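Local coordinates for protein probable uracil-DNA glycosylase (Acanthamoeba polyphaga mimivirus, PDB 5X55) that is probably a viral member of the uracil-DNA glycosylase superfamily, with a fold built round a parallel four-stranded sheet and surrounding helices, at residues 104-109 with 199-204; 163-168 with 260-265; 172-177 with 205-210. All coordinates share one frame; numbering follows the deposited sequence.

Contact 1: 104-109 with 199-204; sequences IDANNY and SGVPYA
The phenol ring of Tyr109 carries the CG1 methyl of Val201 on one face, 3.5 Å from the ring centroid and 15° off the ring normal, a clear CH-pi contact. With Val201 CG1 anti to the backbone N (chi1 179°), one methyl is aimed at the ring while CG2 rests against the carbonyl O of Ala106 at 3.5 Å. Pro202 comes in obliquely, its CD lying 3.8 Å from Tyr109 OH. Phe111 meets the Tyr109 ring edge-to-face.

Beyond the apolar ring, tyrosine supplies a hydroxyl that meets water. One water donates to both Tyr109 OH and Ala204 O; a second accepts from OH and donates to Pro202 O. The two waters thus join the ring's far end to the backbone of 202-204. Another water, 2.6 Å from Ser199 OG, makes a weak bond to Ala106 O.

Small Ala106 allows Val201 to come close, with its CB 4.1 Å from Val201 CG1. Behind it, Asp105 OD1 accepts from Asn107 N at 3.0 Å and also bonds Asn214 ND2. Here an Asx turn shapes the loop after helix 98-102, which packs on the long connection from strand 185-189 to helix 219-230.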
ATOM      1  N   ILE A 104       4.732  11.919   8.731  1.00 23.48           N
ATOM      2  CA  ILE A 104       5.017  13.074   7.886  1.00 23.19           C
ATOM      3  C   ILE A 104       4.081  14.227   8.228  1.00 22.22           C
ATOM      4  O   ILE A 104       2.868  14.037   8.391  1.00 19.15           O
ATOM      5  CB  ILE A 104       4.884  12.678   6.404  1.00 26.43           C
ATOM      6  CG1 ILE A 104       5.963  11.679   6.029  1.00 23.98           C
ATOM      7  CG2 ILE A 104       4.945  13.895   5.488  1.00 27.67           C
ATOM      8  CD1 ILE A 104       5.718  11.095   4.675  1.00 26.57           C
ATOM      9  N   ASP A 105       4.635  15.433   8.295  1.00 20.63           N
ATOM     10  CA  ASP A 105       3.863  16.651   8.516  1.00 22.17           C
ATOM     11  C   ASP A 105       3.868  17.474   7.233  1.00 25.24           C
ATOM     12  O   ASP A 105       4.938  17.877   6.752  1.00 23.36           O
ATOM     13  CB  ASP A 105       4.447  17.448   9.680  1.00 24.38           C
ATOM     14  CG  ASP A 105       3.726  18.765   9.922  1.00 26.06           C
ATOM     15  OD1 ASP A 105       2.595  18.974   9.423  1.00 27.23           O
ATOM     16  OD2 ASP A 105       4.303  19.598  10.648  1.00 32.19           O
ATOM     17  N   ALA A 106       2.675  17.717   6.675  1.00 22.47           N
ATOM     18  CA  ALA A 106       2.594  18.501   5.438  1.00 26.14           C
ATOM     19  C   ALA A 106       3.143  19.919   5.621  1.00 25.09           C
ATOM     20  O   ALA A 106       3.685  20.494   4.673  1.00 25.10           O
ATOM     21  CB  ALA A 106       1.154  18.543   4.927  1.00 22.32           C
ATOM     22  N   ASN A 107       3.029  20.493   6.825  1.00 24.59           N
ATOM     23  CA  ASN A 107       3.594  21.812   7.092  1.00 23.78           C
ATOM     24  C   ASN A 107       5.116  21.804   7.227  1.00 26.80           C
ATOM     25  O   ASN A 107       5.714  22.878   7.283  1.00 27.81           O
ATOM     26  CB  ASN A 107       2.999  22.398   8.369  1.00 27.94           C
ATOM     27  CG  ASN A 107       1.495  22.607   8.280  1.00 23.92           C
ATOM     28  OD1 ASN A 107       0.951  22.905   7.219  1.00 27.12           O
ATOM     29  ND2 ASN A 107       0.819  22.438   9.401  1.00 25.35           N
ATOM     30  N   ASN A 108       5.757  20.634   7.290  1.00 27.12           N
ATOM     31  CA  ASN A 108       7.203  20.544   7.464  1.00 29.38           C
ATOM     32  C   ASN A 108       7.748  19.439   6.554  1.00 31.49           C
ATOM     33  O   ASN A 108       8.338  18.442   6.983  1.00 30.28           O
ATOM     34  CB  ASN A 108       7.546  20.320   8.934  1.00 28.13           C
ATOM     35  CG  ASN A 108       7.410  21.586   9.749  1.00 28.34           C
ATOM     36  OD1 ASN A 108       8.361  22.359   9.867  1.00 31.16           O
ATOM     37  ND2 ASN A 108       6.217  21.825  10.292  1.00 20.95           N
ATOM     38  N   TYR A 109       7.572  19.657   5.261  1.00 23.24           N
ATOM     39  CA  TYR A 109       7.723  18.641   4.225  1.00 27.23           C
ATOM     40  C   TYR A 109       8.946  18.993   3.386  1.00 24.27           C
ATOM     41  O   TYR A 109       8.891  19.903   2.560  1.00 31.23           O
ATOM     42  CB  TYR A 109       6.451  18.609   3.383  1.00 24.49           C
ATOM     43  CG  TYR A 109       6.282  17.429   2.454  1.00 22.58           C
ATOM     44  CD1 TYR A 109       6.754  17.473   1.144  1.00 20.30           C
ATOM     45  CD2 TYR A 109       5.598  16.296   2.871  1.00 21.64           C
ATOM     46  CE1 TYR A 109       6.578  16.410   0.295  1.00 22.05           C
ATOM     47  CE2 TYR A 109       5.419  15.218   2.032  1.00 22.65           C
ATOM     48  CZ  TYR A 109       5.907  15.279   0.743  1.00 23.75           C
ATOM     49  OH  TYR A 109       5.716  14.204  -0.095  1.00 22.22           O
ATOM     50  N   SER A 199      -0.377  23.810  -1.000  1.00 45.84           N
ATOM     51  CA  SER A 199       1.025  24.186  -1.088  1.00 43.61           C
ATOM     52  C   SER A 199       1.818  23.310  -2.037  1.00 36.83           C
ATOM     53  O   SER A 199       3.022  23.524  -2.195  1.00 35.95           O
ATOM     54  CB  SER A 199       1.664  24.114   0.298  1.00 44.81           C
ATOM     55  OG  SER A 199       1.522  22.800   0.816  1.00 46.00           O
ATOM     56  N   GLY A 200       1.188  22.319  -2.648  1.00 41.35           N
ATOM     57  CA  GLY A 200       1.914  21.380  -3.472  1.00 37.91           C
ATOM     58  C   GLY A 200       2.454  20.165  -2.748  1.00 34.86           C
ATOM     59  O   GLY A 200       3.176  19.372  -3.366  1.00 34.56           O
ATOM     60  N   VAL A 201       2.141  19.985  -1.467  1.00 30.89           N
ATOM     61  CA  VAL A 201       2.530  18.743  -0.803  1.00 29.76           C
ATOM     62  C   VAL A 201       1.623  17.622  -1.308  1.00 25.11           C
ATOM     63  O   VAL A 201       0.398  17.680  -1.132  1.00 22.53           O
ATOM     64  CB  VAL A 201       2.460  18.856   0.724  1.00 26.66           C
ATOM     65  CG1 VAL A 201       2.840  17.532   1.340  1.00 19.49           C
ATOM     66  CG2 VAL A 201       3.368  19.989   1.228  1.00 30.24           C
ATOM     67  N   PRO A 202       2.168  16.585  -1.922  1.00 21.74           N
ATOM     68  CA  PRO A 202       1.318  15.491  -2.383  1.00 22.90           C
ATOM     69  C   PRO A 202       0.672  14.758  -1.217  1.00 22.43           C
ATOM     70  O   PRO A 202       1.224  14.672  -0.115  1.00 20.25           O
ATOM     71  CB  PRO A 202       2.295  14.587  -3.140  1.00 21.22           C
ATOM     72  CG  PRO A 202       3.442  15.458  -3.485  1.00 22.09           C
ATOM     73  CD  PRO A 202       3.573  16.385  -2.310  1.00 21.42           C
ATOM     74  N   TYR A 203      -0.538  14.252  -1.466  1.00 19.84           N
ATOM     75  CA  TYR A 203      -1.162  13.321  -0.526  1.00 20.22           C
ATOM     76  C   TYR A 203      -0.469  11.964  -0.532  1.00 17.55           C
ATOM     77  O   TYR A 203      -0.416  11.300   0.503  1.00 19.58           O
ATOM     78  CB  TYR A 203      -2.643  13.129  -0.859  1.00 23.98           C
ATOM     79  CG  TYR A 203      -3.506  14.347  -0.658  1.00 24.15           C
ATOM     80  CD1 TYR A 203      -3.070  15.425   0.096  1.00 28.82           C
ATOM     81  CD2 TYR A 203      -4.767  14.415  -1.229  1.00 27.31           C
ATOM     82  CE1 TYR A 203      -3.872  16.546   0.270  1.00 33.20           C
ATOM     83  CE2 TYR A 203      -5.574  15.518  -1.059  1.00 30.63           C
ATOM     84  CZ  TYR A 203      -5.127  16.580  -0.311  1.00 29.64           C
ATOM     85  OH  TYR A 203      -5.946  17.671  -0.151  1.00 40.03           O
ATOM     86  N   ALA A 204       0.056  11.532  -1.674  1.00 17.89           N
ATOM     87  CA  ALA A 204       0.735  10.242  -1.748  1.00 17.74           C
ATOM     88  C   ALA A 204       2.005  10.252  -0.893  1.00 20.16           C
ATOM     89  O   ALA A 204       2.824  11.179  -0.982  1.00 18.09           O
ATOM     90  CB  ALA A 204       1.069   9.910  -3.200  1.00 14.61           C
TER
HETATM   91  O   HOH W   1       1.151  22.160   3.288  1.00 33.51           O
HETATM   92  O   HOH W   2       5.321  12.408  -2.031  1.00 16.75           O
HETATM   93  O   HOH W   3       3.093  12.955   0.741  1.00 17.84           O

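Contact 2: 163-168 with 260-265; sequences RIVPYP and TVLNES
Val165 and Thr260 form the antiparallel hydrogen-bonded pair of this contact: Val165 N donates to Thr260 O and Thr260 N to Val165 O, both at 2.9 Å. Together the two bonds close the ring that defines such a pair. Next along, Ile164 and Val261 make the non-hydrogen-bonded pair, where Ile164 CA lies 3.3 Å from Thr260 O in a CA-H...O contact. Leu262 N then donates to Arg163 O at 2.8 Å.

Beta-branched residues suit these extended backbones. Val165 and Thr260 stand side by side on one face, their CG2 methyls 3.6 Å apart, each placed between its own backbone N and carbonyl carbon. The CG1 of Val165 also receives Leu262 CD1 at 3.8 Å, the two side chains crossing at about a right angle. Leu262 continues alongside Arg163, its CD2 meeting NH1 at the guanidinium edge. On the other face, Ile164 is covered by Trp114 and by Tyr157 and Leu158 of helix 146-159.

Further out, a type II turn from Val261 to Glu264, closed by Glu264 N to Val261 O, ends the second strand. Its third residue is Asn263, a type that tolerates the positive phi of 68°. Thr260 OG1 donates to Glu264 O at 2.8 Å, tying the turn back to the strand, and has a weak bond with Val267 N. After Val165 the chain turns through a cis peptide into Pro166, whose O accepts from Trp114 NE1. The whole is a two-stranded antiparallel ribbon, 164-165 with 260-261, separate from the central parallel sheet.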
ATOM      1  N   ARG A 163       5.316  15.225 -12.968  1.00 27.17           N
ATOM      2  CA  ARG A 163       5.440  15.303 -11.507  1.00 27.97           C
ATOM      3  C   ARG A 163       4.983  13.986 -10.886  1.00 22.85           C
ATOM      4  O   ARG A 163       3.863  13.841 -10.389  1.00 25.10           O
ATOM      5  CB  ARG A 163       4.637  16.479 -10.958  1.00 28.24           C
ATOM      6  CG  ARG A 163       4.639  17.675 -11.867  1.00 31.90           C
ATOM      7  CD  ARG A 163       4.221  18.904 -11.201  1.00 35.10           C
ATOM      8  NE  ARG A 163       5.353  19.586 -10.616  1.00 52.40           N
ATOM      9  CZ  ARG A 163       5.415  20.166  -9.437  1.00 56.46           C
ATOM     10  NH1 ARG A 163       4.368  20.174  -8.680  1.00 54.43           N
ATOM     11  NH2 ARG A 163       6.548  20.714  -9.059  1.00 52.80           N
ATOM     12  N   ILE A 164       5.888  13.014 -10.906  1.00 20.62           N
ATOM     13  CA  ILE A 164       5.613  11.715 -10.314  1.00 20.73           C
ATOM     14  C   ILE A 164       5.428  11.856  -8.811  1.00 21.64           C
ATOM     15  O   ILE A 164       6.163  12.594  -8.148  1.00 20.28           O
ATOM     16  CB  ILE A 164       6.760  10.757 -10.649  1.00 23.40           C
ATOM     17  CG1 ILE A 164       6.883  10.626 -12.173  1.00 24.91           C
ATOM     18  CG2 ILE A 164       6.569   9.437  -9.922  1.00 17.36           C
ATOM     19  CD1 ILE A 164       7.995   9.691 -12.628  1.00 26.26           C
ATOM     20  N   VAL A 165       4.411  11.181  -8.277  1.00 19.21           N
ATOM     21  CA  VAL A 165       4.147  11.088  -6.843  1.00 17.29           C
ATOM     22  C   VAL A 165       3.991   9.605  -6.521  1.00 17.89           C
ATOM     23  O   VAL A 165       3.597   8.824  -7.403  1.00 18.94           O
ATOM     24  CB  VAL A 165       2.903  11.893  -6.431  1.00 20.73           C
ATOM     25  CG1 VAL A 165       3.099  13.379  -6.718  1.00 16.48           C
ATOM     26  CG2 VAL A 165       1.629  11.346  -7.134  1.00 17.77           C
ATOM     27  N   PRO A 166       4.350   9.146  -5.311  1.00 18.39           N
ATOM     28  CA  PRO A 166       5.006   9.932  -4.259  1.00 18.53           C
ATOM     29  C   PRO A 166       6.458  10.257  -4.617  1.00 19.42           C
ATOM     30  O   PRO A 166       6.971   9.670  -5.568  1.00 17.59           O
ATOM     31  CB  PRO A 166       4.943   9.003  -3.044  1.00 16.30           C
ATOM     32  CG  PRO A 166       5.025   7.627  -3.652  1.00 16.52           C
ATOM     33  CD  PRO A 166       4.182   7.734  -4.916  1.00 13.31           C
ATOM     34  N   TYR A 167       7.088  11.172  -3.867  1.00 19.08           N
ATOM     35  CA  TYR A 167       8.483  11.523  -4.086  1.00 17.55           C
ATOM     36  C   TYR A 167       9.379  10.321  -3.789  1.00 18.64           C
ATOM     37  O   TYR A 167       8.983   9.402  -3.062  1.00 15.96           O
ATOM     38  CB  TYR A 167       8.868  12.720  -3.222  1.00 17.22           C
ATOM     39  CG  TYR A 167       8.256  14.030  -3.697  1.00 20.98           C
ATOM     40  CD1 TYR A 167       7.566  14.100  -4.902  1.00 20.13           C
ATOM     41  CD2 TYR A 167       8.380  15.193  -2.948  1.00 23.35           C
ATOM     42  CE1 TYR A 167       7.020  15.275  -5.336  1.00 23.56           C
ATOM     43  CE2 TYR A 167       7.829  16.384  -3.379  1.00 21.84           C
ATOM     44  CZ  TYR A 167       7.148  16.415  -4.572  1.00 24.20           C
ATOM     45  OH  TYR A 167       6.588  17.584  -5.012  1.00 29.94           O
ATOM     46  N   PRO A 168      10.583  10.290  -4.373  1.00 20.63           N
ATOM     47  CA  PRO A 168      11.352   9.039  -4.366  1.00 20.22           C
ATOM     48  C   PRO A 168      11.828   8.618  -2.982  1.00 19.73           C
ATOM     49  O   PRO A 168      11.959   7.418  -2.735  1.00 18.37           O
ATOM     50  CB  PRO A 168      12.521   9.325  -5.325  1.00 20.50           C
ATOM     51  CG  PRO A 168      12.506  10.756  -5.581  1.00 18.36           C
ATOM     52  CD  PRO A 168      11.179  11.312  -5.255  1.00 21.12           C
ATOM     53  N   THR A 260       2.022   7.563  -9.540  1.00 18.13           N
ATOM     54  CA  THR A 260       1.187   8.179 -10.549  1.00 19.75           C
ATOM     55  C   THR A 260       1.768   9.560 -10.830  1.00 18.55           C
ATOM     56  O   THR A 260       2.892   9.866 -10.430  1.00 18.22           O
ATOM     57  CB  THR A 260      -0.287   8.188 -10.113  1.00 20.30           C
ATOM     58  OG1 THR A 260      -1.110   8.592 -11.216  1.00 19.06           O
ATOM     59  CG2 THR A 260      -0.531   9.093  -8.891  1.00 14.79           C
ATOM     60  N   VAL A 261       1.028  10.383 -11.556  1.00 19.96           N
ATOM     61  CA  VAL A 261       1.414  11.766 -11.825  1.00 20.18           C
ATOM     62  C   VAL A 261       0.489  12.657 -11.021  1.00 22.84           C
ATOM     63  O   VAL A 261      -0.714  12.379 -10.914  1.00 21.31           O
ATOM     64  CB  VAL A 261       1.347  12.108 -13.331  1.00 23.61           C
ATOM     65  CG1 VAL A 261       1.570  13.600 -13.568  1.00 20.67           C
ATOM     66  CG2 VAL A 261       2.373  11.300 -14.106  1.00 24.26           C
ATOM     67  N   LEU A 262       1.051  13.716 -10.434  1.00 22.36           N
ATOM     68  CA  LEU A 262       0.248  14.649  -9.659  1.00 22.60           C
ATOM     69  C   LEU A 262      -0.973  15.106 -10.457  1.00 25.83           C
ATOM     70  O   LEU A 262      -0.857  15.491 -11.624  1.00 22.70           O
ATOM     71  CB  LEU A 262       1.101  15.851  -9.266  1.00 26.64           C
ATOM     72  CG  LEU A 262       0.530  16.778  -8.200  1.00 28.39           C
ATOM     73  CD1 LEU A 262       0.446  16.043  -6.873  1.00 23.55           C
ATOM     74  CD2 LEU A 262       1.404  18.019  -8.099  1.00 30.84           C
ATOM     75  N   ASN A 263      -2.144  15.051  -9.817  1.00 24.00           N
ATOM     76  CA  ASN A 263      -3.429  15.486 -10.362  1.00 29.52           C
ATOM     77  C   ASN A 263      -3.917  14.610 -11.512  1.00 31.98           C
ATOM     78  O   ASN A 263      -4.829  15.019 -12.240  1.00 35.16           O
ATOM     79  CB  ASN A 263      -3.395  16.952 -10.824  1.00 26.40           C
ATOM     80  CG  ASN A 263      -3.109  17.923  -9.681  1.00 34.71           C
ATOM     81  OD1 ASN A 263      -3.379  17.626  -8.511  1.00 37.42           O
ATOM     82  ND2 ASN A 263      -2.535  19.079 -10.014  1.00 31.86           N
ATOM     83  N   GLU A 264      -3.331  13.426 -11.714  1.00 23.13           N
ATOM     84  CA  GLU A 264      -3.816  12.458 -12.694  1.00 28.63           C
ATOM     85  C   GLU A 264      -3.948  11.106 -12.006  1.00 24.64           C
ATOM     86  O   GLU A 264      -2.995  10.627 -11.383  1.00 25.09           O
ATOM     87  CB  GLU A 264      -2.873  12.350 -13.905  1.00 23.82           C
ATOM     88  CG  GLU A 264      -2.318  13.687 -14.367  1.00 32.22           C
ATOM     89  CD  GLU A 264      -1.663  13.634 -15.745  1.00 43.77           C
ATOM     90  OE1 GLU A 264      -1.045  12.598 -16.091  1.00 42.66           O
ATOM     91  OE2 GLU A 264      -1.767  14.642 -16.482  1.00 51.74           O
ATOM     92  N   SER A 265      -5.109  10.482 -12.128  1.00 18.60           N
ATOM     93  CA  SER A 265      -5.375   9.255 -11.395  1.00 23.38           C
ATOM     94  C   SER A 265      -4.977   8.019 -12.204  1.00 24.81           C
ATOM     95  O   SER A 265      -5.375   7.864 -13.364  1.00 21.63           O
ATOM     96  CB  SER A 265      -6.850   9.195 -11.001  1.00 26.31           C
ATOM     97  OG  SER A 265      -7.667   9.471 -12.122  1.00 36.60           O
TER

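Contact 3: 172-177 with 205-210; sequences FNTMNV and MGCSFS
Asn173 and Gly206 mark the tight part of this contact, where the first turn of helix 173-177 comes down on the loop with CA atoms 5.0 Å apart. Gly206 has no side chain to keep the backbones apart, and its positive phi of 81° is one that glycine adopts easily. Asn173 CB therefore sits against the backbone, 3.7 Å from Gly206 O. Its chi1 of -145° lies well away from a staggered value; in this pose ND2 donates to Met205 O at 2.8 Å, nearly in line with that C=O bond, while the oxygen sits 24° out of the plane of the asparagine amide. The same ND2 bonds to Tyr101 O, so two main-chain carbonyls grip the amide and fix its rotation. Asparagine, short and able to donate twice, fits this buried spot.

The loop continues toward strand 251-255 of the parallel sheet, where Ser208 pairs its backbone with Met253. Its GCSFS sequence is consistent with the segment that lines the active-site pocket in relatives of this superfamily, and Phe209 stacks edge-to-face with Trp295. Thr174 links helix and sheet: its OG1 donates to Met253 O, while standing 3.3 Å from Gly206 O and 3.4 Å from Cys207 SG.

The sulfur-bearing side chains touch Asn173 without a directed bond: Met205 CE lies 3.8 Å from Asn173 ND2, and Cys207 SG 4.0 Å from that same nitrogen. The Cys207 side chain also touches Ile102 and Ile247. The more open side is at Gly206, which is partly exposed, whereas Asn173, Thr174, Met205 and Cys207 are all buried.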
ATOM      1  N   PHE A 172       9.264   3.753  -1.473  1.00 19.24           N
ATOM      2  CA  PHE A 172       9.246   2.426  -0.874  1.00 21.64           C
ATOM      3  C   PHE A 172       9.026   2.511   0.637  1.00 20.97           C
ATOM      4  O   PHE A 172       9.543   1.687   1.396  1.00 21.47           O
ATOM      5  CB  PHE A 172      10.543   1.684  -1.196  1.00 19.35           C
ATOM      6  CG  PHE A 172      10.705   1.304  -2.651  1.00 18.07           C
ATOM      7  CD1 PHE A 172       9.665   0.724  -3.362  1.00 20.71           C
ATOM      8  CD2 PHE A 172      11.923   1.513  -3.304  1.00 18.97           C
ATOM      9  CE1 PHE A 172       9.826   0.359  -4.720  1.00 18.93           C
ATOM     10  CE2 PHE A 172      12.098   1.159  -4.647  1.00 20.18           C
ATOM     11  CZ  PHE A 172      11.036   0.568  -5.356  1.00 22.43           C
ATOM     12  N   ASN A 173       8.249   3.511   1.062  1.00 18.15           N
ATOM     13  CA  ASN A 173       8.091   3.865   2.473  1.00 21.68           C
ATOM     14  C   ASN A 173       7.725   2.667   3.344  1.00 21.04           C
ATOM     15  O   ASN A 173       8.346   2.427   4.392  1.00 20.90           O
ATOM     16  CB  ASN A 173       7.016   4.947   2.592  1.00 20.44           C
ATOM     17  CG  ASN A 173       7.304   5.938   3.684  1.00 24.88           C
ATOM     18  OD1 ASN A 173       8.374   5.927   4.298  1.00 26.13           O
ATOM     19  ND2 ASN A 173       6.355   6.829   3.921  1.00 22.98           N
ATOM     20  N   THR A 174       6.693   1.920   2.948  1.00 21.11           N
ATOM     21  CA  THR A 174       6.249   0.801   3.774  1.00 20.62           C
ATOM     22  C   THR A 174       7.335  -0.259   3.907  1.00 17.43           C
ATOM     23  O   THR A 174       7.502  -0.848   4.981  1.00 22.93           O
ATOM     24  CB  THR A 174       4.972   0.192   3.208  1.00 22.37           C
ATOM     25  OG1 THR A 174       4.005   1.233   3.034  1.00 25.81           O
ATOM     26  CG2 THR A 174       4.405  -0.818   4.192  1.00 20.85           C
ATOM     27  N   MET A 175       8.095  -0.502   2.838  1.00 17.41           N
ATOM     28  CA  MET A 175       9.202  -1.460   2.907  1.00 20.65           C
ATOM     29  C   MET A 175      10.348  -0.929   3.751  1.00 19.44           C
ATOM     30  O   MET A 175      11.045  -1.706   4.409  1.00 20.28           O
ATOM     31  CB  MET A 175       9.707  -1.804   1.497  1.00 18.07           C
ATOM     32  CG  MET A 175       8.647  -2.545   0.652  1.00 22.12           C
ATOM     33  SD  MET A 175       8.857  -2.461  -1.136  1.00 27.53           S
ATOM     34  CE  MET A 175      10.334  -3.461  -1.339  1.00 23.58           C
ATOM     35  N   ASN A 176      10.568   0.383   3.739  1.00 19.05           N
ATOM     36  CA  ASN A 176      11.627   0.937   4.567  1.00 22.78           C
ATOM     37  C   ASN A 176      11.255   0.893   6.041  1.00 23.33           C
ATOM     38  O   ASN A 176      12.143   0.786   6.894  1.00 26.52           O
ATOM     39  CB  ASN A 176      11.962   2.354   4.103  1.00 19.03           C
ATOM     40  CG  ASN A 176      12.720   2.351   2.776  1.00 25.48           C
ATOM     41  OD1 ASN A 176      13.560   1.480   2.553  1.00 25.05           O
ATOM     42  ND2 ASN A 176      12.409   3.298   1.885  1.00 20.02           N
ATOM     43  N   VAL A 177       9.960   0.944   6.363  1.00 21.72           N
ATOM     44  CA  VAL A 177       9.569   0.730   7.754  1.00 27.85           C
ATOM     45  C   VAL A 177       9.633  -0.751   8.114  1.00 24.70           C
ATOM     46  O   VAL A 177      10.122  -1.108   9.181  1.00 26.41           O
ATOM     47  CB  VAL A 177       8.169   1.303   8.039  1.00 27.14           C
ATOM     48  CG1 VAL A 177       7.759   0.939   9.458  1.00 25.82           C
ATOM     49  CG2 VAL A 177       8.140   2.797   7.857  1.00 29.17           C
ATOM     50  N   MET A 205       2.157   9.222  -0.048  1.00 15.99           N
ATOM     51  CA  MET A 205       3.319   9.109   0.825  1.00 15.08           C
ATOM     52  C   MET A 205       3.921   7.701   0.810  1.00 17.10           C
ATOM     53  O   MET A 205       4.668   7.344   1.712  1.00 18.58           O
ATOM     54  CB  MET A 205       2.954   9.522   2.254  1.00 16.34           C
ATOM     55  CG  MET A 205       1.852   8.692   2.914  1.00 15.86           C
ATOM     56  SD  MET A 205       1.725   9.187   4.649  1.00 27.33           S
ATOM     57  CE  MET A 205       3.103   8.260   5.338  1.00 22.55           C
ATOM     58  N   GLY A 206       3.645   6.907  -0.219  1.00 17.33           N
ATOM     59  CA  GLY A 206       4.282   5.614  -0.335  1.00 17.24           C
ATOM     60  C   GLY A 206       3.648   4.529   0.494  1.00 20.23           C
ATOM     61  O   GLY A 206       4.258   3.472   0.673  1.00 22.92           O
ATOM     62  N   CYS A 207       2.460   4.779   1.028  1.00 17.85           N
ATOM     63  CA  CYS A 207       1.659   3.819   1.768  1.00 19.80           C
ATOM     64  C   CYS A 207       0.260   3.862   1.200  1.00 19.65           C
ATOM     65  O   CYS A 207      -0.234   4.945   0.869  1.00 22.90           O
ATOM     66  CB  CYS A 207       1.582   4.162   3.251  1.00 16.64           C
ATOM     67  SG  CYS A 207       3.146   4.429   3.956  1.00 35.59           S
ATOM     68  N   SER A 208      -0.397   2.710   1.122  1.00 14.54           N
ATOM     69  CA  SER A 208      -1.795   2.743   0.716  1.00 15.49           C
ATOM     70  C   SER A 208      -2.637   3.393   1.812  1.00 15.05           C
ATOM     71  O   SER A 208      -2.349   3.258   3.009  1.00 12.04           O
ATOM     72  CB  SER A 208      -2.313   1.337   0.371  1.00 15.69           C
ATOM     73  OG  SER A 208      -2.156   0.405   1.422  1.00 14.13           O
ATOM     74  N   PHE A 209      -3.623   4.180   1.374  1.00 13.78           N
ATOM     75  CA  PHE A 209      -4.644   4.833   2.191  1.00 17.44           C
ATOM     76  C   PHE A 209      -4.140   5.974   3.083  1.00 16.20           C
ATOM     77  O   PHE A 209      -4.903   6.897   3.366  1.00 18.98           O
ATOM     78  CB  PHE A 209      -5.399   3.777   3.001  1.00 14.80           C
ATOM     79  CG  PHE A 209      -6.167   2.827   2.128  1.00 18.87           C
ATOM     80  CD1 PHE A 209      -7.375   3.227   1.556  1.00 17.87           C
ATOM     81  CD2 PHE A 209      -5.653   1.568   1.811  1.00 14.40           C
ATOM     82  CE1 PHE A 209      -8.084   2.374   0.720  1.00 18.78           C
ATOM     83  CE2 PHE A 209      -6.349   0.717   0.958  1.00 17.41           C
ATOM     84  CZ  PHE A 209      -7.568   1.120   0.415  1.00 17.03           C
ATOM     85  N   SER A 210      -2.868   5.976   3.466  1.00 15.64           N
ATOM     86  CA  SER A 210      -2.370   6.976   4.400  1.00 17.03           C
ATOM     87  C   SER A 210      -2.038   8.305   3.709  1.00 17.36           C
ATOM     88  O   SER A 210      -1.689   8.349   2.523  1.00 14.88           O
ATOM     89  CB  SER A 210      -1.133   6.437   5.125  1.00 15.55           C
ATOM     90  OG  SER A 210      -0.641   7.407   6.027  1.00 19.58           O
TER

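Contacts 1 and 3 share one continuous piece of chain, since 199-204 runs straight into 205-210; their centres lie about 14 Å apart, and Ile104 CD1 touches Met205 CE at 3.9 Å. Contact 2, its centre about 13 Å from that of contact 1, touches both segments of contact 1: Pro202 CG meets Val165 CG1 at 3.9 Å, and Tyr109 CE1 lies 3.9 Å from Tyr167 CE2. Pro166 CB also reaches Gly206 N at 3.7 Å, joining contact 2 to contact 3. Contact 3 is the innermost, its centre about 6 Å from the chain centre against 15 Å and 18 Å for contacts 2 and 1, and its loop 205-210 is probably the one that lines the pocket, as in relatives.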